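Local atomic coordinates of uncharacterized protein (Bacteroides ovatus, PDB entry 4IRT), a protein that is of unknown function but, with its BNR repeat-like domain, is a putative neuraminidase that may act on sialic acid-containing glycans. Residues S89-H92 / L97-C100; F139-G144 / N150-R155. One frame throughout, in Å; residues are numbered along the deposited sequence.

In the fold
Following the chain from its N terminus, contact 1 comes first: strand 86-90 runs into 89-92, a loop of four residues follows, and 97-100 leads back along strand 99-101, an outer strand of a three-stranded antiparallel sheet. Only after that hairpin has closed does the chain lay down strand 124-131 and open contact 2, where strands 137-143 and 151-157 form the central hairpin of the next, four-stranded sheet. The two loops therefore stand in series, neither nested nor crossed. Successive antiparallel sheets of this kind are consistent with blades of a beta-propeller. The centres of contacts 1 and 2 lie about 13 Å apart, and Phe139 bridges them, its CZ 3.6 Å from Ser89 OG and also touching Leu97.

Contact 1: S89-H92 / L97-C100; sequences SFDH and LNYC. With EDO (1,2-ethanediol), chain L.
His92 takes the backbone N-H of Asn98 on its NE2, 2.9 Å from Asn98 N and nearly straight at 174°, the donor lying somewhat off the ring plane. Asn98 O is gripped twice, by Ser89 OG at 2.8 Å and by Phe90 N, which come in from opposite faces of its carbonyl plane. The Asn98 amide returns the favour: ND2 donates to Phe90 O at 3.0 Å, in the carbonyl plane, and also to a bound 1,2-ethanediol that in turn donates to Asp91 OD2. Lys113 holds Asn98 OD1. These bonds tie the base of the loop that closes the hairpin of strands 86-90 and 99-101, where Ser89 and Tyr99 form a non-hydrogen-bonded antiparallel pair within a BNR repeat domain of the beta-propeller clan. Were His92 replaced by an alanine, the Asn98 N-H would probably lose its acceptor and a gap would open beside Leu97 CD1. Packing finishes the contact. A chi1 of 49° turns the Phe90 ring so that one face meets Asn98 CB, which sits over its centre, 4.1 Å from the centroid, a CH-pi contact. Cys100 SG meets the edge of that same ring, 4.0 Å from Phe90 CE1.

Contact 2: F139-G144 / N150-R155; sequences FVYRSG and NLVMNR. With EDO (1,2-ethanediol), chain K.
Phe139 and Asn154 trade two backbone hydrogen bonds, Phe139 N to Asn154 O and Asn154 N to Phe139 O, the second 2.9 Å long and in the carbonyl plane. Two residues on, Tyr141 and Val152 repeat the exchange; Val152 N reaches Tyr141 O at 2.9 Å in a bond of 177°. Ser143 N then gives its hydrogen to Asn150 O. Between these pairs, the CA-H groups of Val140 and Met153 lean on Val152 O and Phe139 O, giving those carbonyls a weak second partner each. Leu151 pairs with Arg142 without hydrogen bonds, and its N donates to O2 of a 1,2-ethanediol at 2.9 Å.

The side chains sort onto two faces of this antiparallel hairpin, the middle two strands of a four-stranded sheet consistent with a propeller blade. On one, the Tyr141 ring stands beside Val152, both pointing the same way: Val152 CB lies 3.9 Å from the Tyr141 ring centroid, over one face toward the rim, and Val152 CG1 comes 3.5 Å from Tyr141 CE1. A chi1 of 66°, which sets CG between the backbone N and carbonyl carbon, carries the ring across to this neighbour. The Tyr141 hydroxyl is hydrogen-bonded to Asp120 O and receives a hydrogen from a water, which accepts from Asn154 ND2 at 2.9 Å; Arg165 serves Asn154 OD1. On the other face, Val140 CG1 packs 3.8 Å from Leu151 CG, while Val140 CG2 meets the CE of selenomethionine Met153, and Trp181 of strand 178-185 lies against Val140 and Leu151. That face is thus a largely apolar patch, with Arg142 at its end, toward strand 178-185. The first mixes the Tyr141-Val152 packing with a polar group of Tyr141 OH, the water and the Asn154 amide, both ends of which are paired, so that its rotation is probably fixed.

Contact 1: S89-H92 / L97-C100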
ATOM      1  N   SER A  89      11.975   6.071  -3.072  1.00  9.80           N
ATOM      2  CA  SER A  89      11.414   6.897  -4.116  1.00  9.75           C
ATOM      3  C   SER A  89      10.324   7.750  -3.471  1.00  9.89           C
ATOM      4  O   SER A  89       9.555   7.266  -2.641  1.00  9.65           O
ATOM      5  CB  SER A  89      10.890   6.015  -5.272  1.00  9.60           C
ATOM      6  OG  SER A  89      10.473   6.796  -6.389  1.00  9.62           O
ATOM      7  N   PHE A  90      10.268   9.023  -3.836  1.00 10.29           N
ATOM      8  CA  PHE A  90       9.491   9.986  -3.058  1.00  9.62           C
ATOM      9  C   PHE A  90       9.061  11.198  -3.851  1.00 10.12           C
ATOM     10  O   PHE A  90       9.652  11.515  -4.866  1.00 10.50           O
ATOM     11  CB  PHE A  90      10.308  10.474  -1.873  1.00 10.44           C
ATOM     12  CG  PHE A  90      11.695  10.923  -2.226  1.00 11.60           C
ATOM     13  CD1 PHE A  90      12.703  10.015  -2.426  1.00 12.73           C
ATOM     14  CD2 PHE A  90      11.989  12.275  -2.353  1.00 14.38           C
ATOM     15  CE1 PHE A  90      13.981  10.436  -2.769  1.00 14.10           C
ATOM     16  CE2 PHE A  90      13.277  12.712  -2.693  1.00 13.80           C
ATOM     17  CZ  PHE A  90      14.271  11.788  -2.887  1.00 13.80           C
ATOM     18  N   ASP A  91       8.063  11.884  -3.326  1.00 10.84           N
ATOM     19  CA  ASP A  91       7.737  13.258  -3.723  1.00 11.25           C
ATOM     20  C   ASP A  91       7.298  13.433  -5.184  1.00 11.56           C
ATOM     21  O   ASP A  91       7.842  14.289  -5.927  1.00 12.93           O
ATOM     22  CB  ASP A  91       8.930  14.185  -3.419  1.00 11.20           C
ATOM     23  CG  ASP A  91       8.586  15.650  -3.648  1.00 12.58           C
ATOM     24  OD1 ASP A  91       7.412  16.020  -3.420  1.00 11.90           O
ATOM     25  OD2 ASP A  91       9.462  16.414  -4.086  1.00 14.19           O
ATOM     26  N   HIS A  92       6.293  12.661  -5.588  1.00 10.85           N
ATOM     27  CA  HIS A  92       5.732  12.790  -6.915  1.00 11.10           C
ATOM     28  C   HIS A  92       4.225  13.046  -6.945  1.00 10.57           C
ATOM     29  O   HIS A  92       3.429  12.385  -6.244  1.00 10.59           O
ATOM     30  CB  HIS A  92       5.894  11.515  -7.725  1.00 10.71           C
ATOM     31  CG  HIS A  92       7.243  10.874  -7.655  1.00 11.09           C
ATOM     32  ND1 HIS A  92       7.542   9.890  -6.737  1.00 12.11           N
ATOM     33  CD2 HIS A  92       8.336  11.000  -8.451  1.00 13.15           C
ATOM     34  CE1 HIS A  92       8.770   9.447  -6.962  1.00 12.74           C
ATOM     35  NE2 HIS A  92       9.269  10.097  -7.999  1.00 12.73           N
ATOM     36  N   LEU A  97      10.935  11.169 -11.997  1.00 12.04           N
ATOM     37  CA  LEU A  97      11.260  10.202 -10.956  1.00 12.37           C
ATOM     38  C   LEU A  97      12.320  10.746 -10.013  1.00 11.92           C
ATOM     39  O   LEU A  97      13.352  11.249 -10.463  1.00 11.86           O
ATOM     40  CB  LEU A  97      11.756   8.911 -11.597  1.00 11.90           C
ATOM     41  CG  LEU A  97      12.246   7.819 -10.663  1.00 12.16           C
ATOM     42  CD1 LEU A  97      11.066   7.187  -9.956  1.00 11.77           C
ATOM     43  CD2 LEU A  97      13.006   6.766 -11.483  1.00 12.88           C
ATOM     44  N   ASN A  98      12.022  10.635  -8.727  1.00 10.94           N
ATOM     45  CA  ASN A  98      12.946  10.839  -7.605  1.00 10.90           C
ATOM     46  C   ASN A  98      13.216   9.499  -6.953  1.00 10.61           C
ATOM     47  O   ASN A  98      12.302   8.911  -6.357  1.00  9.90           O
ATOM     48  CB  ASN A  98      12.311  11.732  -6.547  1.00 10.65           C
ATOM     49  CG  ASN A  98      11.965  13.116  -7.087  1.00 11.72           C
ATOM     50  OD1 ASN A  98      12.798  13.772  -7.730  1.00 12.96           O
ATOM     51  ND2 ASN A  98      10.731  13.568  -6.829  1.00 12.60           N
ATOM     52  N   TYR A  99      14.469   9.046  -7.068  1.00 10.61           N
ATOM     53  CA  TYR A  99      14.902   7.717  -6.664  1.00 10.79           C
ATOM     54  C   TYR A  99      16.367   7.756  -6.205  1.00 11.45           C
ATOM     55  O   TYR A  99      17.249   8.261  -6.935  1.00 12.63           O
ATOM     56  CB  TYR A  99      14.743   6.735  -7.835  1.00 11.28           C
ATOM     57  CG  TYR A  99      15.445   5.430  -7.623  1.00 11.64           C
ATOM     58  CD1 TYR A  99      15.162   4.632  -6.514  1.00 12.44           C
ATOM     59  CD2 TYR A  99      16.416   4.990  -8.514  1.00 13.33           C
ATOM     60  CE1 TYR A  99      15.814   3.423  -6.316  1.00 13.61           C
ATOM     61  CE2 TYR A  99      17.066   3.788  -8.334  1.00 14.27           C
ATOM     62  CZ  TYR A  99      16.780   3.010  -7.230  1.00 13.17           C
ATOM     63  OH  TYR A  99      17.424   1.815  -7.052  1.00 13.81           O
ATOM     64  N   CYS A 100      16.607   7.240  -5.005  1.00 12.21           N
ATOM     65  CA  CYS A 100      17.930   7.180  -4.402  1.00 13.19           C
ATOM     66  C   CYS A 100      18.140   5.833  -3.767  1.00 14.73           C
ATOM     67  O   CYS A 100      17.162   5.096  -3.468  1.00 14.27           O
ATOM     68  CB  CYS A 100      18.037   8.175  -3.269  1.00 14.72           C
ATOM     69  SG  CYS A 100      17.810   9.841  -3.839  1.00 18.83           S
TER
HETATM   70  C1  EDO L 511       7.729  17.535  -6.763  1.00 21.01           C
HETATM   71  O1  EDO L 511       8.020  18.961  -6.718  1.00 25.16           O
HETATM   72  C2  EDO L 511       8.779  16.756  -7.553  1.00 18.97           C
HETATM   73  O2  EDO L 511       9.963  16.496  -6.770  1.00 19.62           O

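Contact 2: F139-G144 / N150-R155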
ATOM      1  N   PHE A 139       9.537  -2.586  -8.805  1.00 10.21           N
ATOM      2  CA  PHE A 139       9.064  -1.223  -8.640  1.00 10.09           C
ATOM      3  C   PHE A 139       7.895  -1.030  -9.571  1.00  9.35           C
ATOM      4  O   PHE A 139       7.946  -1.399 -10.729  1.00  9.23           O
ATOM      5  CB  PHE A 139      10.133  -0.217  -8.971  1.00 10.44           C
ATOM      6  CG  PHE A 139       9.751   1.237  -8.704  1.00 11.01           C
ATOM      7  CD1 PHE A 139       9.618   1.719  -7.406  1.00 11.30           C
ATOM      8  CD2 PHE A 139       9.623   2.124  -9.754  1.00 11.39           C
ATOM      9  CE1 PHE A 139       9.352   3.067  -7.166  1.00 12.30           C
ATOM     10  CE2 PHE A 139       9.354   3.460  -9.531  1.00 11.70           C
ATOM     11  CZ  PHE A 139       9.224   3.937  -8.246  1.00 11.81           C
ATOM     12  N   VAL A 140       6.849  -0.437  -9.038  1.00  9.02           N
ATOM     13  CA  VAL A 140       5.664  -0.138  -9.808  1.00  9.74           C
ATOM     14  C   VAL A 140       5.305   1.326  -9.601  1.00  9.98           C
ATOM     15  O   VAL A 140       5.444   1.856  -8.489  1.00 10.65           O
ATOM     16  CB  VAL A 140       4.458  -1.016  -9.447  1.00 10.10           C
ATOM     17  CG1 VAL A 140       3.260  -0.601 -10.283  1.00 11.96           C
ATOM     18  CG2 VAL A 140       4.771  -2.475  -9.678  1.00 11.42           C
ATOM     19  N   TYR A 141       4.854   1.973 -10.672  1.00  9.83           N
ATOM     20  CA  TYR A 141       4.375   3.345 -10.566  1.00 10.34           C
ATOM     21  C   TYR A 141       3.357   3.620 -11.660  1.00 10.81           C
ATOM     22  O   TYR A 141       3.232   2.829 -12.600  1.00 11.01           O
ATOM     23  CB  TYR A 141       5.551   4.337 -10.626  1.00 10.03           C
ATOM     24  CG  TYR A 141       6.323   4.409 -11.943  1.00 11.35           C
ATOM     25  CD1 TYR A 141       7.277   3.456 -12.249  1.00 11.41           C
ATOM     26  CD2 TYR A 141       6.097   5.420 -12.872  1.00 11.89           C
ATOM     27  CE1 TYR A 141       7.994   3.507 -13.426  1.00 12.77           C
ATOM     28  CE2 TYR A 141       6.821   5.485 -14.053  1.00 12.12           C
ATOM     29  CZ  TYR A 141       7.774   4.518 -14.329  1.00 12.72           C
ATOM     30  OH  TYR A 141       8.519   4.548 -15.505  1.00 12.68           O
ATOM     31  N   ARG A 142       2.651   4.740 -11.495  1.00 10.36           N
ATOM     32  CA  ARG A 142       1.727   5.236 -12.513  0.50 11.13           C
ATOM     33  C   ARG A 142       2.427   6.325 -13.316  1.00 11.70           C
ATOM     34  O   ARG A 142       2.926   7.324 -12.777  1.00 11.81           O
ATOM     35  CB  ARG A 142       0.424   5.816 -11.935  0.50 11.84           C
ATOM     36  CG  ARG A 142      -0.562   6.231 -13.030  0.50 12.77           C
ATOM     37  CD  ARG A 142      -1.804   6.974 -12.547  0.50 13.99           C
ATOM     38  NE  ARG A 142      -1.561   8.373 -12.211  0.50 14.73           N
ATOM     39  CZ  ARG A 142      -2.438   9.142 -11.560  0.50 14.85           C
ATOM     40  NH1 ARG A 142      -3.618   8.642 -11.211  0.50 14.98           N
ATOM     41  NH2 ARG A 142      -2.152  10.400 -11.272  0.50 14.14           N
ATOM     42  N   SER A 143       2.478   6.114 -14.619  1.00 12.11           N
ATOM     43  CA  SER A 143       3.056   7.086 -15.520  1.00 12.27           C
ATOM     44  C   SER A 143       1.961   7.872 -16.224  1.00 13.79           C
ATOM     45  O   SER A 143       1.035   7.281 -16.796  1.00 13.19           O
ATOM     46  CB  SER A 143       3.894   6.385 -16.593  1.00 12.45           C
ATOM     47  OG  SER A 143       4.448   7.364 -17.462  1.00 14.15           O
ATOM     48  N   GLY A 144       2.080   9.198 -16.225  1.00 15.35           N
ATOM     49  CA  GLY A 144       1.163  10.052 -17.014  1.00 16.61           C
ATOM     50  C   GLY A 144       0.751  11.275 -16.213  1.00 16.67           C
ATOM     51  O   GLY A 144       0.819  11.279 -14.991  1.00 17.16           O
ATOM     52  N   ASN A 150      -0.855   4.894 -16.589  1.00 15.12           N
ATOM     53  CA  ASN A 150      -0.472   3.583 -17.067  1.00 15.24           C
ATOM     54  C   ASN A 150       0.423   2.935 -16.038  1.00 12.78           C
ATOM     55  O   ASN A 150       1.323   3.572 -15.511  1.00 12.58           O
ATOM     56  CB  ASN A 150       0.266   3.670 -18.402  1.00 16.26           C
ATOM     57  CG  ASN A 150       0.624   2.288 -18.961  1.00 16.97           C
ATOM     58  OD1 ASN A 150      -0.240   1.415 -19.094  1.00 16.93           O
ATOM     59  ND2 ASN A 150       1.895   2.089 -19.281  1.00 15.99           N
ATOM     60  N   LEU A 151       0.174   1.666 -15.754  1.00 12.22           N
ATOM     61  CA  LEU A 151       1.007   0.928 -14.806  1.00 11.61           C
ATOM     62  C   LEU A 151       2.336   0.544 -15.444  1.00 11.63           C
ATOM     63  O   LEU A 151       2.366  -0.163 -16.453  1.00 12.43           O
ATOM     64  CB  LEU A 151       0.285  -0.347 -14.347  1.00 12.01           C
ATOM     65  CG  LEU A 151       0.934  -1.164 -13.221  1.00 11.25           C
ATOM     66  CD1 LEU A 151      -0.126  -2.063 -12.583  1.00 12.01           C
ATOM     67  CD2 LEU A 151       2.115  -2.001 -13.721  1.00 11.30           C
ATOM     68  N   VAL A 152       3.446   0.992 -14.843  1.00 10.92           N
ATOM     69  CA  VAL A 152       4.768   0.616 -15.312  1.00 11.73           C
ATOM     70  C   VAL A 152       5.471  -0.180 -14.217  1.00 11.30           C
ATOM     71  O   VAL A 152       5.420   0.192 -13.048  1.00 11.43           O
ATOM     72  CB  VAL A 152       5.594   1.858 -15.664  1.00 12.17           C
ATOM     73  CG1 VAL A 152       7.000   1.504 -16.095  1.00 12.63           C
ATOM     74  CG2 VAL A 152       4.872   2.657 -16.744  1.00 12.67           C
HETATM   75  N   MSE A 153       6.128  -1.256 -14.634  1.00 11.11           N
HETATM   76  CA  MSE A 153       6.728  -2.225 -13.744  1.00 10.68           C
HETATM   77  C   MSE A 153       8.141  -2.532 -14.172  1.00 10.51           C
HETATM   78  O   MSE A 153       8.423  -2.914 -15.326  1.00 11.22           O
HETATM   79  CB  MSE A 153       5.835  -3.470 -13.705  1.00 10.11           C
HETATM   80  CG  MSE A 153       6.444  -4.640 -12.943  1.00 10.47           C
HETATM   81 SE   MSE A 153       5.293  -6.234 -12.974  0.75 10.39          SE
HETATM   82  CE  MSE A 153       3.749  -5.574 -11.973  1.00 11.04           C
ATOM     83  N   ASN A 154       9.044  -2.351 -13.223  1.00 11.14           N
ATOM     84  CA  ASN A 154      10.457  -2.604 -13.401  1.00 11.50           C
ATOM     85  C   ASN A 154      10.964  -3.619 -12.396  1.00 11.76           C
ATOM     86  O   ASN A 154      10.343  -3.843 -11.359  1.00 11.74           O
ATOM     87  CB  ASN A 154      11.245  -1.327 -13.145  1.00 12.01           C
ATOM     88  CG  ASN A 154      10.933  -0.217 -14.121  1.00 12.49           C
ATOM     89  OD1 ASN A 154      10.538  -0.443 -15.261  1.00 13.59           O
ATOM     90  ND2 ASN A 154      11.138   1.023 -13.664  1.00 12.43           N
ATOM     91  N   ARG A 155      12.131  -4.183 -12.693  1.00 12.49           N
ATOM     92  CA  ARG A 155      12.807  -5.113 -11.812  1.00 12.87           C
ATOM     93  C   ARG A 155      14.249  -4.697 -11.587  1.00 13.28           C
ATOM     94  O   ARG A 155      14.944  -4.299 -12.525  1.00 14.77           O
ATOM     95  CB  ARG A 155      12.781  -6.542 -12.366  1.00 14.10           C
ATOM     96  CG  ARG A 155      13.505  -7.569 -11.485  1.00 15.49           C
ATOM     97  CD  ARG A 155      13.262  -8.972 -12.014  1.00 16.96           C
ATOM     98  NE  ARG A 155      14.079 -10.016 -11.381  1.00 19.25           N
ATOM     99  CZ  ARG A 155      14.071 -11.295 -11.771  1.00 20.60           C
ATOM    100  NH1 ARG A 155      13.297 -11.701 -12.786  1.00 18.99           N
ATOM    101  NH2 ARG A 155      14.857 -12.177 -11.178  1.00 20.92           N
TER
HETATM  102  C1  EDO K 510      -4.761   1.501 -16.899  1.00 16.54           C
HETATM  103  O1  EDO K 510      -4.579   2.717 -17.622  1.00 18.14           O
HETATM  104  C2  EDO K 510      -3.519   1.206 -16.042  1.00 15.92           C
HETATM  105  O2  EDO K 510      -2.372   0.897 -16.842  1.00 16.50           O
HETATM  106  O   HOH W   1      11.020   3.309 -15.363  1.00 12.85           O